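Local coordinates for Mll7089 protein (Mesorhizobium loti, PDB 2OZ8) that is of unknown function but belongs to the mandelate racemase/enolase superfamily and probably binds magnesium, perhaps acting as a hydro-lyase, at residues T298-G303 with N322-V327; G190-I195 with D219-E224; F54-D59 with P361-R366; S42-L47 with A114-G119; F102-Q107 with H273-D278. All blocks are in the same frame, centred on the assembly; numbering follows the deposited sequence.

From the N terminus, three segments open loops before any closes: 42-47 (contact 4), 54-59 (contact 3) and 102-107 (contact 5). Contact 4 closes first, at 114-119, so it crosses both contacts 3 and 5; it shares helix 103-118 with contact 5. Contact 2 then opens and closes between neighbouring barrel strands, within the span of contact 5, which ends at 273-278 and brings helix 103-118 to the barrel. Contact 1 follows in series and joins two loops after barrel strands; Thr298 packs against Gly274 of contact 5. Contact 3 closes last, at 361-366, enclosing contacts 1, 2 and 5 and returning the C-terminal region to the N-terminal one.

Contact 1: T298-G303 with N322-V327; sequences TFLEAG and NFDHLV
Phe299 and Leu300 pack on Phe323, Leu326 and Val327 in a buried, largely apolar contact between two loops of the barrel, one following strand 293-295 and the other strand 313-318. Phe299 and Phe323 form an offset stack, their ring centroids 4.2 Å apart and their planes only 15° from parallel. The overlap lies toward the rims, CE1 of Phe299 sitting 3.3 Å from CE2 of Phe323. With CG of Phe299 anti to N (chi1 -156°), its ring extends far enough for the edge to meet Leu326, whose CD1 lies in the ring plane, 3.9 Å from CZ of Phe299. Leu300 divides its branches: CD2 rests against CB of Phe323 at 3.6 Å, while CD1 meets CG1 of Val327 tip to tip at 3.4 Å. Phe49, Val33 and Gln51 from the N-terminal sheet also touch Phe299, and Phe15, Arg17 and Val31 touch Phe323, so both rings pack the barrel loops onto that sheet. The polar link is a water that donates to OE1 of Glu301 at 2.7 Å and to OD1 of Asp324 at 3.1 Å. OD2 of Asp324 also pairs with Arg377. Ring overlap and branched aliphatic tips thus supply the direct adhesion, while a water using both hydrogens probably eases the proximity of two carboxylates.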
# COMPACT_ATOMS: atom_id res chain seq x y z
N THR A 298 -23.38 13.41 27.28
CA THR A 298 -22.51 13.75 28.38
C THR A 298 -23.39 13.91 29.62
O THR A 298 -24.54 14.34 29.52
CB THR A 298 -21.59 14.97 28.06
OG1 THR A 298 -22.36 16.15 27.73
CG2 THR A 298 -20.68 14.62 26.86
N PHE A 299 -22.89 13.49 30.77
CA PHE A 299 -23.66 13.63 32.00
C PHE A 299 -24.06 15.08 32.23
O PHE A 299 -23.22 15.94 32.33
CB PHE A 299 -22.94 13.05 33.23
CG PHE A 299 -23.89 12.67 34.32
CD1 PHE A 299 -24.35 11.37 34.42
CD2 PHE A 299 -24.39 13.63 35.20
CE1 PHE A 299 -25.26 11.01 35.41
CE2 PHE A 299 -25.29 13.28 36.21
CZ PHE A 299 -25.73 11.98 36.31
N LEU A 300 -25.37 15.31 32.27
CA LEU A 300 -25.97 16.62 32.44
C LEU A 300 -25.62 17.65 31.38
O LEU A 300 -25.75 18.84 31.62
CB LEU A 300 -25.76 17.18 33.88
CG LEU A 300 -26.74 16.60 34.89
CD1 LEU A 300 -26.45 17.08 36.30
CD2 LEU A 300 -28.17 16.89 34.50
N GLU A 301 -25.22 17.17 30.21
CA GLU A 301 -25.06 17.98 28.99
C GLU A 301 -23.92 18.99 29.12
O GLU A 301 -23.88 19.99 28.43
CB GLU A 301 -26.38 18.65 28.57
CG GLU A 301 -27.43 17.70 27.98
CD GLU A 301 -27.88 16.63 28.96
OE1 GLU A 301 -28.40 17.00 30.05
OE2 GLU A 301 -27.68 15.42 28.68
N ALA A 302 -22.97 18.70 30.00
CA ALA A 302 -21.71 19.42 30.07
C ALA A 302 -21.03 19.64 28.68
O ALA A 302 -20.44 20.71 28.41
CB ALA A 302 -20.77 18.69 31.03
N GLY A 303 -21.11 18.62 27.80
CA GLY A 303 -20.44 18.69 26.51
C GLY A 303 -21.02 19.78 25.65
O GLY A 303 -20.55 20.00 24.54
N ASN A 322 -33.35 11.04 33.85
CA ASN A 322 -33.86 11.72 35.06
C ASN A 322 -32.68 12.13 35.93
O ASN A 322 -32.40 11.48 36.93
CB ASN A 322 -34.84 10.86 35.85
CG ASN A 322 -34.19 9.58 36.40
OD1 ASN A 322 -33.29 9.02 35.76
ND2 ASN A 322 -34.66 9.10 37.58
N PHE A 323 -32.01 13.22 35.55
CA PHE A 323 -30.74 13.67 36.16
C PHE A 323 -30.83 15.09 36.72
O PHE A 323 -30.01 15.50 37.48
CB PHE A 323 -29.57 13.66 35.12
CG PHE A 323 -29.11 12.29 34.67
CD1 PHE A 323 -29.55 11.13 35.30
CD2 PHE A 323 -28.21 12.16 33.62
CE1 PHE A 323 -29.10 9.83 34.87
CE2 PHE A 323 -27.76 10.91 33.20
CZ PHE A 323 -28.19 9.74 33.84
N ASP A 324 -31.83 15.85 36.33
CA ASP A 324 -31.80 17.29 36.55
C ASP A 324 -31.85 17.67 38.03
O ASP A 324 -31.34 18.73 38.43
CB ASP A 324 -32.95 17.97 35.78
CG ASP A 324 -32.76 17.95 34.25
OD1 ASP A 324 -31.85 17.25 33.70
OD2 ASP A 324 -33.53 18.65 33.58
N HIS A 325 -32.47 16.82 38.85
CA HIS A 325 -32.63 17.10 40.25
C HIS A 325 -31.27 17.25 40.98
O HIS A 325 -31.19 17.83 42.10
CB HIS A 325 -33.48 16.00 40.90
CG HIS A 325 -32.82 14.67 40.89
ND1 HIS A 325 -32.67 13.92 39.74
CD2 HIS A 325 -32.26 13.95 41.89
CE1 HIS A 325 -32.05 12.80 40.04
NE2 HIS A 325 -31.78 12.79 41.34
N LEU A 326 -30.21 16.76 40.34
CA LEU A 326 -28.93 16.80 40.97
C LEU A 326 -28.27 18.17 40.92
O LEU A 326 -27.33 18.42 41.68
CB LEU A 326 -28.01 15.73 40.40
CG LEU A 326 -28.28 14.23 40.51
CD1 LEU A 326 -27.36 13.47 39.56
CD2 LEU A 326 -28.16 13.67 41.92
N VAL A 327 -28.73 19.07 40.05
CA VAL A 327 -28.06 20.37 39.88
C VAL A 327 -29.05 21.54 40.02
O VAL A 327 -30.27 21.35 39.87
CB VAL A 327 -27.38 20.49 38.48
CG1 VAL A 327 -26.02 19.74 38.41
CG2 VAL A 327 -28.37 20.07 37.37
O HOH W 1 -30.04 18.51 31.50

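Contact 2: G190-I195 with D219-E224; sequences GSKVMI and DLLWVE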
# COMPACT_ATOMS: atom_id res chain seq x y z
N GLY A 190 -40.42 14.73 7.31
CA GLY A 190 -39.16 15.43 6.96
C GLY A 190 -38.24 15.77 8.13
O GLY A 190 -37.30 16.53 7.97
N SER A 191 -38.56 15.21 9.31
CA SER A 191 -37.66 15.05 10.43
C SER A 191 -36.41 14.24 10.08
O SER A 191 -36.46 13.37 9.23
CB SER A 191 -38.40 14.31 11.51
OG SER A 191 -39.42 15.15 12.00
N LYS A 192 -35.30 14.50 10.76
CA LYS A 192 -34.03 13.83 10.52
C LYS A 192 -34.01 12.57 11.37
O LYS A 192 -34.48 12.58 12.53
CB LYS A 192 -32.89 14.81 10.85
CG LYS A 192 -32.65 15.85 9.76
CD LYS A 192 -32.33 17.23 10.30
CE LYS A 192 -31.60 18.23 9.23
NZ LYS A 192 -30.89 19.56 9.82
N VAL A 193 -33.50 11.46 10.82
CA VAL A 193 -33.48 10.18 11.58
C VAL A 193 -32.10 9.51 11.61
O VAL A 193 -31.43 9.41 10.59
CB VAL A 193 -34.57 9.16 11.03
CG1 VAL A 193 -34.51 7.84 11.74
CG2 VAL A 193 -36.00 9.77 11.16
N MET A 194 -31.69 9.05 12.78
CA MET A 194 -30.46 8.27 12.92
C MET A 194 -30.78 6.92 13.52
O MET A 194 -31.70 6.80 14.37
CB MET A 194 -29.42 9.00 13.79
CG MET A 194 -29.22 10.57 13.50
SD MET A 194 -30.46 11.89 13.91
CE MET A 194 -29.27 13.02 14.42
N ILE A 195 -30.02 5.91 13.10
CA ILE A 195 -30.09 4.61 13.74
C ILE A 195 -28.77 4.23 14.39
O ILE A 195 -27.73 4.60 13.89
CB ILE A 195 -30.57 3.46 12.81
CG1 ILE A 195 -29.67 3.34 11.60
CG2 ILE A 195 -32.05 3.64 12.43
CD1 ILE A 195 -29.78 2.01 10.87
N ASP A 219 -35.26 7.67 5.10
CA ASP A 219 -34.08 8.43 4.81
C ASP A 219 -33.32 8.74 6.11
O ASP A 219 -33.86 9.36 7.01
CB ASP A 219 -34.44 9.72 4.07
CG ASP A 219 -34.69 9.48 2.56
OD1 ASP A 219 -35.08 8.36 2.13
OD2 ASP A 219 -34.48 10.44 1.77
N LEU A 220 -32.06 8.30 6.20
CA LEU A 220 -31.26 8.45 7.40
C LEU A 220 -30.23 9.48 7.25
O LEU A 220 -29.50 9.49 6.27
CB LEU A 220 -30.55 7.15 7.75
CG LEU A 220 -31.41 5.90 7.94
CD1 LEU A 220 -30.51 4.71 8.13
CD2 LEU A 220 -32.36 6.03 9.13
N LEU A 221 -30.13 10.34 8.27
CA LEU A 221 -28.99 11.24 8.45
C LEU A 221 -27.67 10.50 8.73
O LEU A 221 -26.62 10.80 8.13
CB LEU A 221 -29.29 12.22 9.56
CG LEU A 221 -28.32 13.37 9.71
CD1 LEU A 221 -28.09 14.10 8.29
CD2 LEU A 221 -28.77 14.30 10.82
N TRP A 222 -27.70 9.53 9.64
CA TRP A 222 -26.50 8.70 9.88
C TRP A 222 -26.86 7.40 10.57
O TRP A 222 -27.92 7.26 11.18
CB TRP A 222 -25.36 9.45 10.62
CG TRP A 222 -25.49 9.70 12.13
CD1 TRP A 222 -25.62 8.77 13.11
CD2 TRP A 222 -25.44 10.97 12.81
NE1 TRP A 222 -25.68 9.36 14.36
CE2 TRP A 222 -25.57 10.71 14.20
CE3 TRP A 222 -25.29 12.29 12.38
CZ2 TRP A 222 -25.56 11.75 15.16
CZ3 TRP A 222 -25.28 13.28 13.30
CH2 TRP A 222 -25.42 13.02 14.69
N VAL A 223 -25.98 6.44 10.41
CA VAL A 223 -26.02 5.20 11.15
C VAL A 223 -24.78 5.23 12.06
O VAL A 223 -23.66 5.51 11.62
CB VAL A 223 -26.08 3.94 10.23
CG1 VAL A 223 -24.95 3.92 9.21
CG2 VAL A 223 -26.09 2.64 11.06
N GLU A 224 -25.00 4.94 13.34
CA GLU A 224 -23.96 5.07 14.32
C GLU A 224 -23.46 3.72 14.79
O GLU A 224 -24.26 2.86 15.08
CB GLU A 224 -24.58 5.81 15.48
CG GLU A 224 -23.60 6.58 16.33
CD GLU A 224 -24.30 7.60 17.23
OE1 GLU A 224 -25.23 8.34 16.77
OE2 GLU A 224 -23.90 7.65 18.39
O HOH W 2 -33.07 11.60 8.11
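Val193 and Ile195 bond to the backbone of Leu221, Trp222 and Glu224, joining two neighbouring parallel strands of the TIM barrel in a beta-alpha-beta unit whose connection is helix 203-215. Leu221 N donates to Val193 O at 2.8 Å, Ile195 N to Trp222 O at 3.1 Å, and Glu224 N to Ile195 O at 2.8 Å. Beside Val193 a water joins the two segments, accepting from Val193 N and donating to Asp219 O. On the sheet face of Met194 and Trp222, the methionine bends over the indole: its CG stands 3.7 Å from the centroid of the five-membered ring, 9° off the ring normal, a CH-pi contact. Its SD is farther off, 5.0 Å from the centroid of the six-membered ring, but still above that face as a distant Met-aromatic contact. CE continues over the ring and also reaches Leu221 CD2. On this inner side of the barrel, Trp315 of strand 313-318 meets the indole edge-to-face. Ile195 and Val223 share the other face, where Ile195 CG1 touches Val223 CG2 at 3.7 Å and Leu220 CD1 at 3.8 Å. Leu210 of helix 203-215 touches all three of these side chains, sealing the crossover against the strands. With chi1 at 76°, CG of Trp222 sits between the backbone N and the carbonyl carbon, which brings NE1 to Glu224 of its own strand, where it donates to OE1 at 2.7 Å. That oxygen, which also pairs with Lys165, receives the indole N-H on its anti side, 23° out of the carboxylate plane.

Contact 3: F54-D59 with P361-R366; sequences FNPLPD and PRRLAR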
# COMPACT_ATOMS: atom_id res chain seq x y z
N PHE A 54 -22.10 -0.34 33.90
CA PHE A 54 -22.52 -1.73 34.00
C PHE A 54 -22.56 -2.20 35.44
O PHE A 54 -23.42 -2.99 35.81
CB PHE A 54 -21.63 -2.66 33.16
CG PHE A 54 -21.15 -2.05 31.86
CD1 PHE A 54 -22.05 -1.76 30.83
CD2 PHE A 54 -19.78 -1.75 31.67
CE1 PHE A 54 -21.61 -1.18 29.62
CE2 PHE A 54 -19.33 -1.17 30.47
CZ PHE A 54 -20.25 -0.89 29.44
N ASN A 55 -21.60 -1.72 36.24
CA ASN A 55 -21.51 -2.05 37.66
C ASN A 55 -21.83 -0.82 38.55
O ASN A 55 -21.58 0.32 38.15
CB ASN A 55 -20.10 -2.57 37.95
CG ASN A 55 -19.99 -4.10 37.81
OD1 ASN A 55 -20.37 -4.68 36.78
ND2 ASN A 55 -19.50 -4.77 38.88
N PRO A 56 -22.34 -1.05 39.78
CA PRO A 56 -22.53 0.13 40.62
C PRO A 56 -21.18 0.62 41.14
O PRO A 56 -20.18 -0.10 41.03
CB PRO A 56 -23.41 -0.37 41.79
CG PRO A 56 -23.57 -1.84 41.59
CD PRO A 56 -22.72 -2.31 40.45
N LEU A 57 -21.17 1.83 41.67
CA LEU A 57 -19.97 2.37 42.28
C LEU A 57 -19.68 1.68 43.61
O LEU A 57 -20.60 1.25 44.29
CB LEU A 57 -20.12 3.88 42.48
CG LEU A 57 -19.98 4.69 41.20
CD1 LEU A 57 -20.33 6.14 41.45
CD2 LEU A 57 -18.57 4.57 40.67
N PRO A 58 -18.41 1.58 43.99
CA PRO A 58 -18.21 1.15 45.36
C PRO A 58 -18.68 2.25 46.35
O PRO A 58 -19.23 3.29 45.92
CB PRO A 58 -16.69 0.92 45.45
CG PRO A 58 -16.11 1.77 44.40
CD PRO A 58 -17.14 1.85 43.30
N ASP A 59 -18.47 2.03 47.65
CA ASP A 59 -18.87 3.00 48.69
C ASP A 59 -18.18 4.34 48.52
O ASP A 59 -17.04 4.39 48.06
CB ASP A 59 -18.53 2.47 50.07
CG ASP A 59 -19.37 1.29 50.45
OD1 ASP A 59 -20.45 1.05 49.85
OD2 ASP A 59 -18.94 0.59 51.38
N PRO A 361 -23.97 6.83 50.30
CA PRO A 361 -22.54 6.52 50.52
C PRO A 361 -22.25 5.03 50.41
O PRO A 361 -21.11 4.63 50.15
CB PRO A 361 -22.32 6.96 51.99
CG PRO A 361 -23.46 7.89 52.29
CD PRO A 361 -24.62 7.36 51.53
N ARG A 362 -23.28 4.23 50.63
CA ARG A 362 -23.10 2.79 50.82
C ARG A 362 -23.80 2.09 49.67
O ARG A 362 -24.96 2.45 49.32
CB ARG A 362 -23.65 2.37 52.19
CG ARG A 362 -23.89 0.85 52.40
CD ARG A 362 -22.73 0.18 53.12
NE ARG A 362 -22.78 -1.27 52.93
CZ ARG A 362 -22.55 -1.89 51.77
NH1 ARG A 362 -22.21 -1.20 50.69
NH2 ARG A 362 -22.62 -3.21 51.69
N ARG A 363 -23.06 1.19 49.02
CA ARG A 363 -23.55 0.46 47.85
C ARG A 363 -24.78 -0.39 48.21
O ARG A 363 -24.71 -1.23 49.12
CB ARG A 363 -22.43 -0.40 47.20
CG ARG A 363 -22.92 -1.29 45.96
CD ARG A 363 -21.77 -2.06 45.26
NE ARG A 363 -20.98 -2.80 46.24
CZ ARG A 363 -19.65 -2.94 46.25
NH1 ARG A 363 -18.88 -2.43 45.28
NH2 ARG A 363 -19.09 -3.65 47.24
N LEU A 364 -25.89 -0.16 47.49
CA LEU A 364 -27.13 -0.89 47.74
C LEU A 364 -27.42 -1.97 46.72
O LEU A 364 -26.97 -1.93 45.60
CB LEU A 364 -28.31 0.08 47.81
CG LEU A 364 -28.27 1.19 48.91
CD1 LEU A 364 -29.44 2.23 48.85
CD2 LEU A 364 -28.13 0.61 50.33
N ALA A 365 -28.23 -2.95 47.10
CA ALA A 365 -28.82 -3.85 46.15
C ALA A 365 -29.82 -3.03 45.33
O ALA A 365 -30.29 -2.00 45.78
CB ALA A 365 -29.49 -4.99 46.89
N ARG A 366 -30.11 -3.47 44.12
CA ARG A 366 -31.07 -2.79 43.24
C ARG A 366 -32.50 -2.65 43.80
O ARG A 366 -33.15 -1.63 43.56
CB ARG A 366 -31.13 -3.52 41.88
CG ARG A 366 -32.11 -2.91 40.88
CD ARG A 366 -31.70 -1.48 40.64
NE ARG A 366 -32.67 -0.84 39.78
CZ ARG A 366 -33.85 -0.36 40.17
NH1 ARG A 366 -34.24 -0.40 41.42
NH2 ARG A 366 -34.64 0.21 39.26
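Asp59 and Arg363 make the tight part of this partly buried contact in the N-terminal region, consistent with the capping domain of the enolase superfamily; the chain that follows helix 352-357 packs back on the lead-in to helix 60-70. Arg363 N donates to Asp59 OD1 at 2.7 Å in a nearly straight bond (167°), arriving almost along the C-O axis of the acceptor. Asp59 is the N-cap residue of helix 60-70, yet its carboxylate makes no capping bond and turns instead to the other segment. The aliphatic part of Arg363 lies along the 54-59 loop: its CD is 3.6 Å from Leu57 O and 4.1 Å from Pro56 CG. A bend at chi3 (51°) turns the guanidinium toward Pro58, and NH2 goes on to a salt bridge with Glu62 of the second subunit, so this stem also serves the subunit interface. The solvent side is looser. There exposed Arg362 reaches back to the same Asp59 oxygen with a salt bridge whose hydrogen bond is weak, the carboxylate and guanidinium planes standing 69° apart. Asp59 OD1 thus serves two donors, strongly the backbone N of Arg363 and only weakly NH1 of Arg362, which is 3.0 Å away.

Contact 4: S42-L47 with A114-G119; sequences SGEVGL and AAKEAG
Glu44 and Lys116 mark the nearest backbone approach, their CA atoms 7.0 Å apart, where the turn leading into strand 45-52 passes the last turn of helix 103-118. Lys116 carries the main link: beyond CG its chain is fully extended, with CG beside the backbone N (chi1 -68°), and it runs out over the start of the strand. There NZ donates to Val45 O at 2.6 Å, nearly in line with the carbonyl bond. The side chain of Glu44 crosses this chain at a slant, and its OE1 lies 3.4 Å from CD of Lys116, against the aliphatic part and not the ammonium group. A water fills the polar link between them: it donates to Glu44 OE1 at 2.7 Å, accepts from Val45 N at 3.0 Å, and receives a weak bond from Lys116 NZ. The carboxylate probably still steadies the lysine charge through space. Farther round the helix, Glu117 slides past Glu44 in the opposite direction, with CG of Glu117 4.1 Å from CB of Glu44. Glu117 OE1 offers its anti lone pair to Ser42 OG at 2.7 Å and is also bonded by Ser40, so two serines hold this oxygen. Gly119 then ends the helix in a Schellman motif. The contact fastens the helix end to the edge of the N-terminal sheet, where Val45 packs on Glu37 of strand 27-40 and Ala118 O is bonded by Arg79 of the third subunit.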
# COMPACT_ATOMS: atom_id res chain seq x y z
N SER A 42 -8.88 29.84 46.11
CA SER A 42 -9.75 30.99 45.90
C SER A 42 -11.18 30.68 46.32
O SER A 42 -12.02 31.56 46.31
CB SER A 42 -9.77 31.40 44.44
OG SER A 42 -10.31 30.37 43.65
N GLY A 43 -11.45 29.43 46.65
CA GLY A 43 -12.80 29.01 47.08
C GLY A 43 -13.68 28.47 45.97
O GLY A 43 -14.73 27.88 46.25
N GLU A 44 -13.24 28.64 44.72
CA GLU A 44 -13.97 28.17 43.55
C GLU A 44 -13.91 26.66 43.46
O GLU A 44 -12.92 26.02 43.88
CB GLU A 44 -13.50 28.83 42.24
CG GLU A 44 -13.80 30.34 42.12
CD GLU A 44 -15.26 30.71 41.76
OE1 GLU A 44 -16.15 29.83 41.67
OE2 GLU A 44 -15.54 31.90 41.56
N VAL A 45 -14.99 26.08 42.96
CA VAL A 45 -15.15 24.65 42.91
C VAL A 45 -15.40 24.28 41.47
O VAL A 45 -16.16 24.95 40.76
CB VAL A 45 -16.35 24.19 43.79
CG1 VAL A 45 -16.59 22.72 43.65
CG2 VAL A 45 -16.12 24.55 45.28
N GLY A 46 -14.73 23.22 41.03
CA GLY A 46 -15.04 22.55 39.79
C GLY A 46 -15.78 21.24 40.02
O GLY A 46 -15.44 20.44 40.91
N LEU A 47 -16.78 21.01 39.18
CA LEU A 47 -17.57 19.83 39.30
C LEU A 47 -17.47 18.91 38.05
O LEU A 47 -17.53 19.37 36.90
CB LEU A 47 -19.01 20.28 39.60
CG LEU A 47 -20.17 19.29 39.47
CD1 LEU A 47 -20.19 18.33 40.66
CD2 LEU A 47 -21.51 20.06 39.25
N ALA A 114 -11.14 26.02 35.94
CA ALA A 114 -10.32 26.96 35.15
C ALA A 114 -11.10 28.10 34.56
O ALA A 114 -10.66 29.24 34.56
CB ALA A 114 -9.57 26.23 34.05
N ALA A 115 -12.25 27.78 34.00
CA ALA A 115 -13.18 28.79 33.53
C ALA A 115 -13.71 29.74 34.64
O ALA A 115 -13.71 30.97 34.48
CB ALA A 115 -14.36 28.10 32.81
N LYS A 116 -14.19 29.19 35.76
CA LYS A 116 -14.63 30.04 36.85
C LYS A 116 -13.50 31.00 37.26
O LYS A 116 -13.69 32.21 37.35
CB LYS A 116 -15.09 29.22 38.05
CG LYS A 116 -16.32 28.46 37.81
CD LYS A 116 -16.78 27.72 39.05
CE LYS A 116 -18.05 26.99 38.70
NZ LYS A 116 -18.31 26.10 39.81
N GLU A 117 -12.31 30.45 37.46
CA GLU A 117 -11.18 31.26 37.85
C GLU A 117 -10.72 32.27 36.80
O GLU A 117 -10.18 33.32 37.13
CB GLU A 117 -10.08 30.36 38.39
CG GLU A 117 -10.38 29.99 39.84
CD GLU A 117 -9.48 28.95 40.40
OE1 GLU A 117 -9.42 28.85 41.64
OE2 GLU A 117 -8.83 28.22 39.60
N ALA A 118 -10.94 32.00 35.52
CA ALA A 118 -10.67 33.01 34.50
C ALA A 118 -11.84 33.96 34.41
O ALA A 118 -11.78 34.93 33.68
CB ALA A 118 -10.36 32.36 33.10
N GLY A 119 -12.92 33.66 35.13
CA GLY A 119 -14.11 34.53 35.11
C GLY A 119 -14.84 34.42 33.79
O GLY A 119 -15.18 35.44 33.17
O HOH W 3 -17.46 27.69 42.71

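Contact 5: F102-Q107 with H273-D278; sequences FHEAVQ and HGQVTD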
# COMPACT_ATOMS: atom_id res chain seq x y z
N PHE A 102 -12.18 7.79 36.41
CA PHE A 102 -11.96 9.20 36.79
C PHE A 102 -11.55 10.17 35.64
O PHE A 102 -11.61 11.41 35.76
CB PHE A 102 -10.83 9.26 37.84
CG PHE A 102 -11.15 8.56 39.14
CD1 PHE A 102 -12.32 8.84 39.84
CD2 PHE A 102 -10.24 7.66 39.70
CE1 PHE A 102 -12.57 8.24 41.06
CE2 PHE A 102 -10.49 7.07 40.92
CZ PHE A 102 -11.66 7.34 41.60
N HIS A 103 -11.11 9.59 34.53
CA HIS A 103 -10.53 10.38 33.45
C HIS A 103 -11.48 11.54 32.99
O HIS A 103 -11.08 12.70 33.07
CB HIS A 103 -10.07 9.44 32.32
CG HIS A 103 -9.45 10.12 31.17
ND1 HIS A 103 -8.18 10.64 31.21
CD2 HIS A 103 -9.93 10.38 29.92
CE1 HIS A 103 -7.88 11.18 30.04
NE2 HIS A 103 -8.93 11.05 29.24
N GLU A 104 -12.71 11.22 32.60
CA GLU A 104 -13.66 12.23 32.15
C GLU A 104 -14.00 13.30 33.22
O GLU A 104 -13.88 14.49 32.96
CB GLU A 104 -14.95 11.56 31.61
CG GLU A 104 -16.09 12.52 31.24
CD GLU A 104 -17.18 11.86 30.36
OE1 GLU A 104 -17.08 10.63 30.04
OE2 GLU A 104 -18.14 12.59 29.96
N ALA A 105 -14.39 12.85 34.42
CA ALA A 105 -14.78 13.69 35.57
C ALA A 105 -13.70 14.71 35.93
O ALA A 105 -13.98 15.91 36.15
CB ALA A 105 -15.10 12.80 36.80
N VAL A 106 -12.47 14.23 35.98
CA VAL A 106 -11.34 15.10 36.25
C VAL A 106 -11.26 16.20 35.21
O VAL A 106 -11.09 17.35 35.59
CB VAL A 106 -9.98 14.34 36.38
CG1 VAL A 106 -8.84 15.31 36.66
CG2 VAL A 106 -10.05 13.35 37.51
N GLN A 107 -11.40 15.87 33.93
CA GLN A 107 -11.24 16.90 32.86
C GLN A 107 -12.39 17.92 32.91
O GLN A 107 -12.18 19.11 32.73
CB GLN A 107 -11.12 16.27 31.45
CG GLN A 107 -9.79 15.45 31.18
CD GLN A 107 -9.61 14.96 29.69
OE1 GLN A 107 -10.43 15.20 28.80
NE2 GLN A 107 -8.50 14.29 29.44
N HIS A 273 -17.53 11.98 23.41
CA HIS A 273 -18.27 12.30 24.64
C HIS A 273 -17.70 13.52 25.33
O HIS A 273 -17.41 14.47 24.67
CB HIS A 273 -18.40 11.06 25.54
CG HIS A 273 -19.39 10.08 25.00
ND1 HIS A 273 -20.74 10.16 25.28
CD2 HIS A 273 -19.25 9.04 24.14
CE1 HIS A 273 -21.38 9.20 24.63
NE2 HIS A 273 -20.50 8.50 23.94
N GLY A 274 -17.53 13.49 26.65
CA GLY A 274 -17.23 14.68 27.43
C GLY A 274 -15.85 14.81 28.03
O GLY A 274 -15.67 15.61 28.93
N GLN A 275 -14.85 14.05 27.53
CA GLN A 275 -13.51 14.22 28.00
C GLN A 275 -13.00 15.53 27.46
O GLN A 275 -12.36 15.57 26.41
CB GLN A 275 -12.61 13.07 27.56
CG GLN A 275 -13.04 11.73 28.09
CD GLN A 275 -14.16 11.12 27.26
OE1 GLN A 275 -14.68 11.74 26.30
NE2 GLN A 275 -14.58 9.92 27.66
N VAL A 276 -13.25 16.61 28.17
CA VAL A 276 -13.02 17.94 27.60
C VAL A 276 -11.71 18.11 26.89
O VAL A 276 -11.72 18.54 25.76
CB VAL A 276 -13.17 19.11 28.60
CG1 VAL A 276 -13.01 20.46 27.85
CG2 VAL A 276 -14.45 19.01 29.35
N THR A 277 -10.60 17.81 27.55
CA THR A 277 -9.30 18.00 26.94
C THR A 277 -9.06 17.07 25.75
O THR A 277 -8.53 17.51 24.72
CB THR A 277 -8.13 17.76 27.97
OG1 THR A 277 -8.37 18.52 29.17
CG2 THR A 277 -6.76 18.16 27.34
N ASP A 278 -9.42 15.79 25.85
CA ASP A 278 -9.28 14.88 24.70
C ASP A 278 -10.11 15.35 23.50
O ASP A 278 -9.63 15.26 22.37
CB ASP A 278 -9.71 13.44 25.01
CG ASP A 278 -9.03 12.86 26.23
OD1 ASP A 278 -8.08 13.47 26.76
OD2 ASP A 278 -9.46 11.75 26.67
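His103 and Gln107, one turn apart on helix 103-118, both hydrogen-bond to Asp278 in the first turn of helix 276-289. His103 NE2 donates to Asp278 OD2 at 2.7 Å; the oxygen lies in the plane of the ring and takes the N-H on its syn side, a His-carboxylate bond. Gln107 NE2 donates to Asp278 OD1 at 2.8 Å in an almost straight bond (175°), but from above the carboxylate, 53° out of its plane. The two donors hence grip separate oxygens from different directions and limit rotation of the carboxylate. Gln107 also accepts: Asp278 N donates to Gln107 OE1 at 3.2 Å. Extended beyond CG, with chi1 at -68°, Gln107 lays its whole amide across the start of the helix, and its OE1 is also 2.9 Å from Thr277 N. The remaining touches are packing. Gln275 CB closes on Gln107 OE1 at 3.3 Å, Gln275 CG meets His103 CD2 at 3.9 Å, and the Gln107 and Thr277 side chains cross at about a right angle. Glu104, extended, leaves its OE2 3.4 Å from the CA of Gly274. Gln275 itself centres an inverse gamma turn and holds the N-cap position of the helix. Thr277 OG1 is bonded by Trp111, farther along helix 103-118, and a sulfate lies near the exposed His103. The arrangement is a polar seam between a helix of the N-terminal region and the N-terminal end of a barrel helix, consistent with the capping-domain-to-barrel interface of the enolase superfamily.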